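Long-range contacts in outer protein YopM (PDB 1JL5), which is a secreted leucine-rich repeat effector that probably alters host cell physiology and promotes bacterial survival in host tissues: residues Glu77-Gly82 / Ser95-Cys100; Pro231-Leu236 / Pro253-Ser258; Gln357-Leu362 / Glu377-Leu382. All coordinates share one frame; numbering follows the deposited sequence.

The three contacts each join neighbouring coils of the curved leucine-rich repeat solenoid, and follow one another along the chain without touching. Contact 1 lies beside the N-terminal helices, contact 2 in the loops near the middle, contact 3 at the C-terminal end. Their centres are about 39 Å (contacts 1 and 2), 36 Å (2 and 3) and 43 Å (1 and 3) apart. Contacts 1 and 3 both involve the parallel strands and both touch the second subunit of the tetramer; contact 2 meets no other chain of the assembly. All lie away from the annotated calcium sites, although the side chain of E380 comes about 4 Å from a bound calcium ion.

Contact 1. Residues Glu77-Gly82 / Ser95-Cys100; sequences ELNNLG and SLVASC
N79 and N80 grip S99 by two hydrogen bonds, one through a side chain and one through the backbone. The amide oxygen OD1 of N79 accepts from S99 N at 2.7 Å, with a clearly bent N-H...O angle of 133°, and N80 N donates to S99 O at 2.7 Å along a straighter path. N79 reaches S99 because its CG stands beside its own backbone N (chi1 -63°), which carries the amide over to the next coil. The backbone bond from L78 N to V97 O, modelled very short, follows the single parallel bridge of E77 with V97.

Side-chain packing centres on V97, whose CG1 is crossed by the side chains of E77 and N79. The apolar part is its contact with E77 CG at 3.8 Å; the N79 amide lies against the same methyl, OD1 nearest at 2.9 Å from V97 CG1. Further along, CB of C100 rests 3.7 Å from N80 CA, while S99 turns its hydroxyl to D119. Y300 of the second subunit packs on N80 and L81.

N101, at the asparagine position of the leucine-rich repeat, donates from ND2 to both L78 O and A98 O and so ties the two turns together. Helix 58-71 covers L78 and L81 at the N-terminal end of the solenoid, and strand 95-97 lies between strands 75-77 and 115-117.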
ATOM      1  N   GLU A  77      17.510  33.017  -9.979  1.00 32.47           N
ATOM      2  CA  GLU A  77      16.896  31.814  -9.455  1.00 33.78           C
ATOM      3  C   GLU A  77      16.844  31.864  -7.938  1.00 32.47           C
ATOM      4  O   GLU A  77      17.867  31.787  -7.261  1.00 33.56           O
ATOM      5  CB  GLU A  77      17.672  30.587  -9.945  1.00 34.51           C
ATOM      6  CG  GLU A  77      17.038  29.259  -9.580  1.00 37.00           C
ATOM      7  CD  GLU A  77      17.538  28.726  -8.260  1.00 37.46           C
ATOM      8  OE1 GLU A  77      18.729  28.363  -8.184  1.00 40.76           O
ATOM      9  OE2 GLU A  77      16.747  28.677  -7.298  1.00 37.65           O
ATOM     10  N   LEU A  78      15.632  32.000  -7.416  1.00 31.42           N
ATOM     11  CA  LEU A  78      15.402  32.080  -5.982  1.00 31.70           C
ATOM     12  C   LEU A  78      14.498  30.940  -5.551  1.00 32.47           C
ATOM     13  O   LEU A  78      13.593  31.129  -4.744  1.00 32.83           O
ATOM     14  CB  LEU A  78      14.731  33.410  -5.654  1.00 30.58           C
ATOM     15  CG  LEU A  78      15.468  34.637  -6.182  1.00 29.81           C
ATOM     16  CD1 LEU A  78      14.623  35.881  -5.967  1.00 30.44           C
ATOM     17  CD2 LEU A  78      16.805  34.753  -5.474  1.00 30.42           C
ATOM     18  N   ASN A  79      14.747  29.753  -6.086  1.00 33.64           N
ATOM     19  CA  ASN A  79      13.917  28.610  -5.755  1.00 34.95           C
ATOM     20  C   ASN A  79      14.029  28.136  -4.328  1.00 34.71           C
ATOM     21  O   ASN A  79      15.106  28.112  -3.739  1.00 36.22           O
ATOM     22  CB  ASN A  79      14.216  27.426  -6.675  1.00 35.57           C
ATOM     23  CG  ASN A  79      13.905  27.723  -8.114  1.00 38.60           C
ATOM     24  OD1 ASN A  79      13.022  28.527  -8.415  1.00 41.11           O
ATOM     25  ND2 ASN A  79      14.615  27.062  -9.019  1.00 40.72           N
ATOM     26  N   ASN A  80      12.883  27.758  -3.784  1.00 34.90           N
ATOM     27  CA  ASN A  80      12.799  27.220  -2.443  1.00 35.24           C
ATOM     28  C   ASN A  80      13.549  28.024  -1.393  1.00 34.86           C
ATOM     29  O   ASN A  80      14.299  27.466  -0.590  1.00 34.73           O
ATOM     30  CB  ASN A  80      13.301  25.777  -2.458  1.00 34.80           C
ATOM     31  CG  ASN A  80      12.826  24.998  -1.268  1.00 34.85           C
ATOM     32  OD1 ASN A  80      11.660  25.091  -0.890  1.00 35.55           O
ATOM     33  ND2 ASN A  80      13.719  24.222  -0.665  1.00 36.00           N
ATOM     34  N   LEU A  81      13.339  29.334  -1.394  1.00 33.53           N
ATOM     35  CA  LEU A  81      13.992  30.195  -0.423  1.00 31.99           C
ATOM     36  C   LEU A  81      12.974  30.667   0.597  1.00 30.94           C
ATOM     37  O   LEU A  81      13.261  31.521   1.429  1.00 32.41           O
ATOM     38  CB  LEU A  81      14.642  31.386  -1.125  1.00 30.16           C
ATOM     39  CG  LEU A  81      15.789  30.998  -2.059  1.00 30.88           C
ATOM     40  CD1 LEU A  81      16.445  32.249  -2.635  1.00 28.84           C
ATOM     41  CD2 LEU A  81      16.807  30.171  -1.280  1.00 28.77           C
ATOM     42  N   GLY A  82      11.780  30.093   0.523  1.00 29.72           N
ATOM     43  CA  GLY A  82      10.720  30.445   1.446  1.00 30.57           C
ATOM     44  C   GLY A  82      10.361  31.914   1.415  1.00 31.67           C
ATOM     45  O   GLY A  82       9.805  32.445   2.372  1.00 32.52           O
ATOM     46  N   SER A  95      14.837  36.069 -17.042  1.00 33.91           N
ATOM     47  CA  SER A  95      14.253  34.883 -16.454  1.00 33.01           C
ATOM     48  C   SER A  95      14.187  34.960 -14.940  1.00 32.14           C
ATOM     49  O   SER A  95      15.209  35.059 -14.260  1.00 31.84           O
ATOM     50  CB  SER A  95      15.055  33.648 -16.861  1.00 33.88           C
ATOM     51  OG  SER A  95      14.538  32.486 -16.237  1.00 34.99           O
ATOM     52  N   LEU A  96      12.970  34.928 -14.415  1.00 30.65           N
ATOM     53  CA  LEU A  96      12.774  34.946 -12.980  1.00 30.06           C
ATOM     54  C   LEU A  96      12.343  33.559 -12.552  1.00 29.93           C
ATOM     55  O   LEU A  96      11.257  33.102 -12.897  1.00 30.23           O
ATOM     56  CB  LEU A  96      11.694  35.941 -12.571  1.00 27.63           C
ATOM     57  CG  LEU A  96      11.309  35.806 -11.092  1.00 27.82           C
ATOM     58  CD1 LEU A  96      12.536  36.049 -10.214  1.00 26.82           C
ATOM     59  CD2 LEU A  96      10.200  36.786 -10.753  1.00 26.59           C
ATOM     60  N   VAL A  97      13.209  32.882 -11.815  1.00 29.80           N
ATOM     61  CA  VAL A  97      12.896  31.560 -11.313  1.00 30.09           C
ATOM     62  C   VAL A  97      12.806  31.714  -9.804  1.00 30.42           C
ATOM     63  O   VAL A  97      13.821  31.810  -9.117  1.00 30.88           O
ATOM     64  CB  VAL A  97      13.998  30.547 -11.672  1.00 30.07           C
ATOM     65  CG1 VAL A  97      13.602  29.161 -11.190  1.00 28.96           C
ATOM     66  CG2 VAL A  97      14.224  30.543 -13.178  1.00 29.85           C
ATOM     67  N   ALA A  98      11.582  31.774  -9.297  1.00 30.27           N
ATOM     68  CA  ALA A  98      11.354  31.922  -7.868  1.00 30.87           C
ATOM     69  C   ALA A  98      10.375  30.844  -7.446  1.00 30.86           C
ATOM     70  O   ALA A  98       9.434  31.085  -6.691  1.00 31.52           O
ATOM     71  CB  ALA A  98      10.791  33.303  -7.569  1.00 30.73           C
ATOM     72  N   SER A  99      10.608  29.644  -7.953  1.00 32.39           N
ATOM     73  CA  SER A  99       9.756  28.514  -7.644  1.00 34.42           C
ATOM     74  C   SER A  99       9.881  28.149  -6.179  1.00 33.81           C
ATOM     75  O   SER A  99      10.889  28.433  -5.537  1.00 34.22           O
ATOM     76  CB  SER A  99      10.162  27.311  -8.490  1.00 34.96           C
ATOM     77  OG  SER A  99      10.272  27.676  -9.852  1.00 38.91           O
ATOM     78  N   CYS A 100       8.836  27.522  -5.660  1.00 33.31           N
ATOM     79  CA  CYS A 100       8.821  27.063  -4.284  1.00 32.64           C
ATOM     80  C   CYS A 100       9.167  28.107  -3.241  1.00 31.84           C
ATOM     81  O   CYS A 100      10.159  27.994  -2.535  1.00 32.25           O
ATOM     82  CB  CYS A 100       9.755  25.864  -4.148  1.00 32.47           C
ATOM     83  SG  CYS A 100       9.344  24.541  -5.309  1.00 36.07           S
TER
HETATM   84  O   HOH W   1      10.611  27.819  -0.064  1.00 42.31           O

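Contact 2. Residues Pro231-Leu236 / Pro253-Ser258; sequences PELQNL and PDLPPS
L233 packs its apolar side chain against P253, L255 and P256 and forms the tight half of this contact. Its CB meets the ring of P256 at CD, 3.5 Å away, and also lies on D254 O; one branch, CD1, reaches both P253 CD at 3.7 Å and L255 CD2 at 4.0 Å. The L233 and L255 side chains run side by side in the same direction. L233 O, which closes the type I turn L233-L236 by accepting from L236 N, also receives a CA-H...O contact from P256 CA. At the end of the turn, L236 O lies 3.3 Å from P256 CB.

The outer half is more open and polar. Q234 and D254 extend alongside one another with amide and carboxylate planes 40° apart, and Q234 CB touches D254 CB at 3.6 Å. The amide is steadied from its own segment, NE2 donating to E232 OE2 at 2.7 Å. No clear direct hydrogen bond joins the segments; a water bridges them instead, accepting from L233 N and donating to D254 O.

Here a turn of one repeat packs on the proline-rich segment of the next, in a solenoid whose successive short leucine-rich repeats stack their loops with leucines turned inward, L233 onto I242 and L255 onto L275.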
ATOM      1  N   PRO A 231     -13.027  15.760 -28.362  1.00 24.61           N
ATOM      2  CA  PRO A 231     -13.390  16.428 -29.610  1.00 24.32           C
ATOM      3  C   PRO A 231     -12.876  15.562 -30.749  1.00 25.31           C
ATOM      4  O   PRO A 231     -12.251  14.524 -30.513  1.00 23.93           O
ATOM      5  CB  PRO A 231     -12.647  17.751 -29.513  1.00 23.46           C
ATOM      6  CG  PRO A 231     -11.401  17.359 -28.783  1.00 24.28           C
ATOM      7  CD  PRO A 231     -11.928  16.464 -27.682  1.00 22.86           C
ATOM      8  N   GLU A 232     -13.142  15.967 -31.981  1.00 25.19           N
ATOM      9  CA  GLU A 232     -12.660  15.189 -33.099  1.00 27.28           C
ATOM     10  C   GLU A 232     -11.148  15.123 -32.991  1.00 24.89           C
ATOM     11  O   GLU A 232     -10.491  16.133 -32.762  1.00 26.30           O
ATOM     12  CB  GLU A 232     -13.072  15.827 -34.413  1.00 29.35           C
ATOM     13  CG  GLU A 232     -12.605  15.029 -35.605  1.00 35.49           C
ATOM     14  CD  GLU A 232     -13.386  15.356 -36.841  1.00 37.41           C
ATOM     15  OE1 GLU A 232     -13.615  16.560 -37.087  1.00 38.76           O
ATOM     16  OE2 GLU A 232     -13.765  14.411 -37.564  1.00 40.56           O
ATOM     17  N   LEU A 233     -10.598  13.931 -33.163  1.00 23.78           N
ATOM     18  CA  LEU A 233      -9.165  13.728 -33.036  1.00 24.74           C
ATOM     19  C   LEU A 233      -8.489  13.238 -34.300  1.00 25.28           C
ATOM     20  O   LEU A 233      -7.288  13.428 -34.478  1.00 26.40           O
ATOM     21  CB  LEU A 233      -8.900  12.693 -31.948  1.00 23.80           C
ATOM     22  CG  LEU A 233      -9.556  12.922 -30.591  1.00 23.53           C
ATOM     23  CD1 LEU A 233      -9.437  11.652 -29.742  1.00 22.28           C
ATOM     24  CD2 LEU A 233      -8.898  14.108 -29.913  1.00 22.86           C
ATOM     25  N   GLN A 234      -9.259  12.595 -35.168  1.00 24.99           N
ATOM     26  CA  GLN A 234      -8.700  12.015 -36.371  1.00 26.40           C
ATOM     27  C   GLN A 234      -7.995  12.980 -37.299  1.00 27.07           C
ATOM     28  O   GLN A 234      -7.148  12.572 -38.087  1.00 26.67           O
ATOM     29  CB  GLN A 234      -9.779  11.256 -37.130  1.00 26.54           C
ATOM     30  CG  GLN A 234     -10.817  12.124 -37.775  1.00 26.64           C
ATOM     31  CD  GLN A 234     -11.974  11.304 -38.262  1.00 28.49           C
ATOM     32  OE1 GLN A 234     -11.782  10.251 -38.867  1.00 31.32           O
ATOM     33  NE2 GLN A 234     -13.187  11.772 -38.001  1.00 28.77           N
ATOM     34  N   ASN A 235      -8.330  14.259 -37.207  1.00 28.29           N
ATOM     35  CA  ASN A 235      -7.701  15.242 -38.068  1.00 29.78           C
ATOM     36  C   ASN A 235      -6.530  15.910 -37.383  1.00 30.51           C
ATOM     37  O   ASN A 235      -6.091  16.982 -37.786  1.00 30.27           O
ATOM     38  CB  ASN A 235      -8.728  16.274 -38.508  1.00 30.19           C
ATOM     39  CG  ASN A 235      -9.885  15.639 -39.230  1.00 31.08           C
ATOM     40  OD1 ASN A 235      -9.687  14.768 -40.073  1.00 32.60           O
ATOM     41  ND2 ASN A 235     -11.103  16.064 -38.905  1.00 33.83           N
ATOM     42  N   LEU A 236      -6.028  15.261 -36.339  1.00 30.36           N
ATOM     43  CA  LEU A 236      -4.886  15.775 -35.599  1.00 30.82           C
ATOM     44  C   LEU A 236      -3.746  14.820 -35.901  1.00 30.53           C
ATOM     45  O   LEU A 236      -3.480  13.885 -35.154  1.00 32.13           O
ATOM     46  CB  LEU A 236      -5.208  15.813 -34.106  1.00 30.44           C
ATOM     47  CG  LEU A 236      -6.474  16.632 -33.834  1.00 30.21           C
ATOM     48  CD1 LEU A 236      -6.804  16.619 -32.346  1.00 28.88           C
ATOM     49  CD2 LEU A 236      -6.267  18.055 -34.334  1.00 26.96           C
ATOM     50  N   PRO A 253     -13.423   9.174 -30.129  1.00 24.00           N
ATOM     51  CA  PRO A 253     -13.661   9.538 -31.521  1.00 24.02           C
ATOM     52  C   PRO A 253     -12.623   8.758 -32.295  1.00 24.11           C
ATOM     53  O   PRO A 253     -11.811   8.035 -31.710  1.00 23.08           O
ATOM     54  CB  PRO A 253     -13.335  11.029 -31.555  1.00 23.52           C
ATOM     55  CG  PRO A 253     -13.491  11.470 -30.114  1.00 25.55           C
ATOM     56  CD  PRO A 253     -12.916  10.319 -29.358  1.00 24.04           C
ATOM     57  N   ASP A 254     -12.644   8.894 -33.608  1.00 24.54           N
ATOM     58  CA  ASP A 254     -11.630   8.246 -34.402  1.00 24.07           C
ATOM     59  C   ASP A 254     -10.382   8.900 -33.852  1.00 23.43           C
ATOM     60  O   ASP A 254     -10.330  10.115 -33.671  1.00 23.57           O
ATOM     61  CB  ASP A 254     -11.847   8.577 -35.864  1.00 26.17           C
ATOM     62  CG  ASP A 254     -13.136   8.010 -36.365  1.00 28.12           C
ATOM     63  OD1 ASP A 254     -13.271   6.777 -36.311  1.00 28.60           O
ATOM     64  OD2 ASP A 254     -14.019   8.785 -36.783  1.00 32.94           O
ATOM     65  N   LEU A 255      -9.388   8.087 -33.560  1.00 22.56           N
ATOM     66  CA  LEU A 255      -8.170   8.580 -32.961  1.00 23.37           C
ATOM     67  C   LEU A 255      -7.217   9.318 -33.877  1.00 24.46           C
ATOM     68  O   LEU A 255      -7.317   9.239 -35.099  1.00 26.42           O
ATOM     69  CB  LEU A 255      -7.449   7.408 -32.314  1.00 20.97           C
ATOM     70  CG  LEU A 255      -8.310   6.749 -31.239  1.00 22.33           C
ATOM     71  CD1 LEU A 255      -7.641   5.485 -30.745  1.00 21.38           C
ATOM     72  CD2 LEU A 255      -8.531   7.740 -30.099  1.00 20.91           C
ATOM     73  N   PRO A 256      -6.292  10.085 -33.286  1.00 24.93           N
ATOM     74  CA  PRO A 256      -5.339  10.798 -34.129  1.00 24.91           C
ATOM     75  C   PRO A 256      -4.638   9.667 -34.872  1.00 25.24           C
ATOM     76  O   PRO A 256      -4.216   8.692 -34.261  1.00 25.18           O
ATOM     77  CB  PRO A 256      -4.444  11.489 -33.110  1.00 25.80           C
ATOM     78  CG  PRO A 256      -5.410  11.790 -31.987  1.00 24.60           C
ATOM     79  CD  PRO A 256      -6.171  10.496 -31.876  1.00 22.20           C
ATOM     80  N   PRO A 257      -4.523   9.773 -36.201  1.00 25.68           N
ATOM     81  CA  PRO A 257      -3.874   8.717 -36.978  1.00 25.20           C
ATOM     82  C   PRO A 257      -2.488   8.302 -36.507  1.00 24.19           C
ATOM     83  O   PRO A 257      -2.076   7.168 -36.710  1.00 24.86           O
ATOM     84  CB  PRO A 257      -3.877   9.284 -38.397  1.00 24.98           C
ATOM     85  CG  PRO A 257      -3.816  10.766 -38.165  1.00 26.21           C
ATOM     86  CD  PRO A 257      -4.797  10.951 -37.039  1.00 26.21           C
ATOM     87  N   SER A 258      -1.767   9.211 -35.872  1.00 24.18           N
ATOM     88  CA  SER A 258      -0.432   8.876 -35.411  1.00 24.86           C
ATOM     89  C   SER A 258      -0.366   8.806 -33.899  1.00 23.52           C
ATOM     90  O   SER A 258       0.700   8.944 -33.307  1.00 22.58           O
ATOM     91  CB  SER A 258       0.571   9.901 -35.932  1.00 26.22           C
ATOM     92  OG  SER A 258       0.621   9.855 -37.343  1.00 30.82           O
TER
HETATM   93  O   HOH W   2     -11.900  11.950 -34.437  1.00 21.54           O

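Contact 3. Residues Gln357-Leu362 / Glu377-Leu382; sequences QNLKQL and ESVEDL
Q361-L362 and D381-L382 pair as parallel strands of adjacent coils at the C-terminal end of the solenoid, and the turns leading into them pack together. L362 N donates to D381 O at 2.7 Å. K360 O is gripped twice: D381 N approaches it almost straight on at 2.8 Å, and E380 N comes at 2.7 Å from 23° off the carbonyl plane.

Beside this backbone pairing, Q361 and D381 run alongside one another on one face. Q361, fully extended with CG anti to its N, puts NE2 2.8 Å from D381 OD2, above the carboxylate plane rather than in it. The other carboxylate oxygen, OD1, is held by H363.

On the opposite face L362 and L382 point the same way into the leucine core, as is characteristic of leucine-rich repeats, whose leucines line the interior of the solenoid; L362 CD2 and L382 CD1 are packed tightly, at 3.4 Å. Likewise side by side, L359 CB lies 4.1 Å from V379 CG2.

In the turn, the hydroxyl of S378 sits between the carbonyls of Q357 and L359, and a water links Q357 O to S378 N. The aliphatic part of K360 lies along E380, K360 CD to E380 CD 3.9 Å, while its NZ bends back to N358 O of its own segment. D381 and L382 also pair antiparallel with a strand of the third subunit, which carries the sheet across the interface.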
ATOM      1  N   GLN A 357      11.536 -15.012 -22.222  1.00 31.71           N
ATOM      2  CA  GLN A 357      12.840 -15.012 -21.573  1.00 32.39           C
ATOM      3  C   GLN A 357      13.417 -13.680 -21.122  1.00 31.62           C
ATOM      4  O   GLN A 357      14.421 -13.655 -20.418  1.00 33.82           O
ATOM      5  CB  GLN A 357      13.849 -15.731 -22.471  1.00 35.62           C
ATOM      6  CG  GLN A 357      13.535 -17.206 -22.630  1.00 38.06           C
ATOM      7  CD  GLN A 357      13.272 -17.872 -21.293  1.00 42.24           C
ATOM      8  OE1 GLN A 357      14.064 -17.740 -20.357  1.00 43.55           O
ATOM      9  NE2 GLN A 357      12.157 -18.592 -21.195  1.00 42.84           N
ATOM     10  N   ASN A 358      12.805 -12.577 -21.524  1.00 30.02           N
ATOM     11  CA  ASN A 358      13.285 -11.259 -21.122  1.00 31.59           C
ATOM     12  C   ASN A 358      12.299 -10.636 -20.134  1.00 28.86           C
ATOM     13  O   ASN A 358      12.404  -9.454 -19.800  1.00 27.29           O
ATOM     14  CB  ASN A 358      13.430 -10.345 -22.343  1.00 35.98           C
ATOM     15  CG  ASN A 358      14.871 -10.174 -22.784  1.00 42.78           C
ATOM     16  OD1 ASN A 358      15.590  -9.314 -22.275  1.00 47.15           O
ATOM     17  ND2 ASN A 358      15.304 -10.999 -23.734  1.00 45.11           N
ATOM     18  N   LEU A 359      11.340 -11.432 -19.671  1.00 25.66           N
ATOM     19  CA  LEU A 359      10.353 -10.923 -18.727  1.00 24.29           C
ATOM     20  C   LEU A 359      11.071 -10.451 -17.478  1.00 24.40           C
ATOM     21  O   LEU A 359      11.812 -11.204 -16.852  1.00 23.50           O
ATOM     22  CB  LEU A 359       9.338 -12.003 -18.359  1.00 22.74           C
ATOM     23  CG  LEU A 359       8.141 -11.468 -17.562  1.00 24.13           C
ATOM     24  CD1 LEU A 359       7.319 -10.522 -18.447  1.00 20.21           C
ATOM     25  CD2 LEU A 359       7.288 -12.625 -17.067  1.00 20.49           C
ATOM     26  N   LYS A 360      10.856  -9.194 -17.124  1.00 24.49           N
ATOM     27  CA  LYS A 360      11.491  -8.621 -15.952  1.00 26.86           C
ATOM     28  C   LYS A 360      10.540  -8.632 -14.781  1.00 27.09           C
ATOM     29  O   LYS A 360      10.939  -8.787 -13.630  1.00 26.68           O
ATOM     30  CB  LYS A 360      11.901  -7.180 -16.228  1.00 26.39           C
ATOM     31  CG  LYS A 360      12.882  -7.037 -17.365  1.00 31.40           C
ATOM     32  CD  LYS A 360      14.142  -7.850 -17.111  1.00 34.70           C
ATOM     33  CE  LYS A 360      15.154  -7.653 -18.233  1.00 37.08           C
ATOM     34  NZ  LYS A 360      14.569  -7.960 -19.569  1.00 37.85           N
ATOM     35  N   GLN A 361       9.266  -8.466 -15.088  1.00 27.72           N
ATOM     36  CA  GLN A 361       8.270  -8.404 -14.050  1.00 27.32           C
ATOM     37  C   GLN A 361       7.086  -9.303 -14.297  1.00 26.18           C
ATOM     38  O   GLN A 361       6.488  -9.301 -15.370  1.00 25.99           O
ATOM     39  CB  GLN A 361       7.811  -6.963 -13.898  1.00 27.97           C
ATOM     40  CG  GLN A 361       6.771  -6.746 -12.837  1.00 29.02           C
ATOM     41  CD  GLN A 361       6.332  -5.313 -12.818  1.00 29.10           C
ATOM     42  OE1 GLN A 361       5.860  -4.794 -13.823  1.00 31.03           O
ATOM     43  NE2 GLN A 361       6.497  -4.655 -11.680  1.00 31.23           N
ATOM     44  N   LEU A 362       6.765 -10.088 -13.282  1.00 24.59           N
ATOM     45  CA  LEU A 362       5.640 -10.981 -13.349  1.00 23.94           C
ATOM     46  C   LEU A 362       4.809 -10.790 -12.098  1.00 24.76           C
ATOM     47  O   LEU A 362       5.199 -11.215 -11.017  1.00 25.28           O
ATOM     48  CB  LEU A 362       6.096 -12.434 -13.426  1.00 24.00           C
ATOM     49  CG  LEU A 362       4.901 -13.381 -13.494  1.00 23.12           C
ATOM     50  CD1 LEU A 362       4.139 -13.128 -14.783  1.00 23.15           C
ATOM     51  CD2 LEU A 362       5.366 -14.822 -13.410  1.00 26.45           C
ATOM     52  N   GLU A 377      14.921 -16.540 -15.914  1.00 38.19           N
ATOM     53  CA  GLU A 377      15.964 -15.971 -15.073  1.00 38.58           C
ATOM     54  C   GLU A 377      15.914 -14.451 -15.152  1.00 35.83           C
ATOM     55  O   GLU A 377      16.370 -13.752 -14.247  1.00 36.53           O
ATOM     56  CB  GLU A 377      17.338 -16.474 -15.526  1.00 42.00           C
ATOM     57  CG  GLU A 377      18.174 -17.088 -14.412  1.00 49.74           C
ATOM     58  CD  GLU A 377      17.637 -18.430 -13.940  1.00 53.97           C
ATOM     59  OE1 GLU A 377      16.444 -18.505 -13.570  1.00 56.43           O
ATOM     60  OE2 GLU A 377      18.412 -19.413 -13.937  1.00 56.37           O
ATOM     61  N   SER A 378      15.350 -13.939 -16.239  1.00 33.37           N
ATOM     62  CA  SER A 378      15.249 -12.498 -16.433  1.00 31.32           C
ATOM     63  C   SER A 378      14.315 -11.836 -15.423  1.00 30.26           C
ATOM     64  O   SER A 378      14.489 -10.671 -15.079  1.00 30.77           O
ATOM     65  CB  SER A 378      14.751 -12.197 -17.843  1.00 29.01           C
ATOM     66  OG  SER A 378      13.498 -12.817 -18.064  1.00 29.44           O
ATOM     67  N   VAL A 379      13.321 -12.572 -14.948  1.00 30.61           N
ATOM     68  CA  VAL A 379      12.374 -12.010 -13.996  1.00 32.45           C
ATOM     69  C   VAL A 379      13.075 -11.461 -12.766  1.00 33.64           C
ATOM     70  O   VAL A 379      13.684 -12.208 -12.004  1.00 34.85           O
ATOM     71  CB  VAL A 379      11.340 -13.060 -13.562  1.00 32.79           C
ATOM     72  CG1 VAL A 379      10.377 -12.459 -12.543  1.00 32.42           C
ATOM     73  CG2 VAL A 379      10.583 -13.561 -14.780  1.00 32.00           C
ATOM     74  N   GLU A 380      12.989 -10.147 -12.587  1.00 33.90           N
ATOM     75  CA  GLU A 380      13.605  -9.474 -11.448  1.00 36.85           C
ATOM     76  C   GLU A 380      12.532  -9.172 -10.409  1.00 36.77           C
ATOM     77  O   GLU A 380      12.778  -9.196  -9.209  1.00 37.67           O
ATOM     78  CB  GLU A 380      14.225  -8.142 -11.882  1.00 38.68           C
ATOM     79  CG  GLU A 380      15.058  -8.202 -13.140  1.00 43.79           C
ATOM     80  CD  GLU A 380      15.555  -6.833 -13.576  1.00 47.43           C
ATOM     81  OE1 GLU A 380      14.758  -5.870 -13.562  1.00 49.39           O
ATOM     82  OE2 GLU A 380      16.740  -6.718 -13.949  1.00 51.85           O
ATOM     83  N   ASP A 381      11.336  -8.879 -10.900  1.00 37.22           N
ATOM     84  CA  ASP A 381      10.206  -8.520 -10.061  1.00 35.03           C
ATOM     85  C   ASP A 381       9.104  -9.552 -10.207  1.00 35.52           C
ATOM     86  O   ASP A 381       8.406  -9.589 -11.218  1.00 35.78           O
ATOM     87  CB  ASP A 381       9.696  -7.151 -10.489  1.00 33.60           C
ATOM     88  CG  ASP A 381       8.564  -6.662  -9.636  1.00 33.32           C
ATOM     89  OD1 ASP A 381       7.962  -7.479  -8.905  1.00 32.24           O
ATOM     90  OD2 ASP A 381       8.270  -5.456  -9.710  1.00 34.13           O
ATOM     91  N   LEU A 382       8.943 -10.379  -9.185  1.00 34.61           N
ATOM     92  CA  LEU A 382       7.949 -11.429  -9.220  1.00 34.65           C
ATOM     93  C   LEU A 382       6.972 -11.377  -8.056  1.00 35.95           C
ATOM     94  O   LEU A 382       7.357 -11.161  -6.907  1.00 35.78           O
ATOM     95  CB  LEU A 382       8.649 -12.786  -9.229  1.00 35.53           C
ATOM     96  CG  LEU A 382       7.785 -14.044  -9.200  1.00 37.11           C
ATOM     97  CD1 LEU A 382       6.925 -14.109 -10.447  1.00 38.76           C
ATOM     98  CD2 LEU A 382       8.684 -15.263  -9.110  1.00 38.56           C
TER
HETATM   99  O   HOH W   3      15.316 -15.370 -18.815  1.00 35.33           O
HETATM  100  O   HOH W   4      15.495 -18.401 -18.042  1.00 47.23           O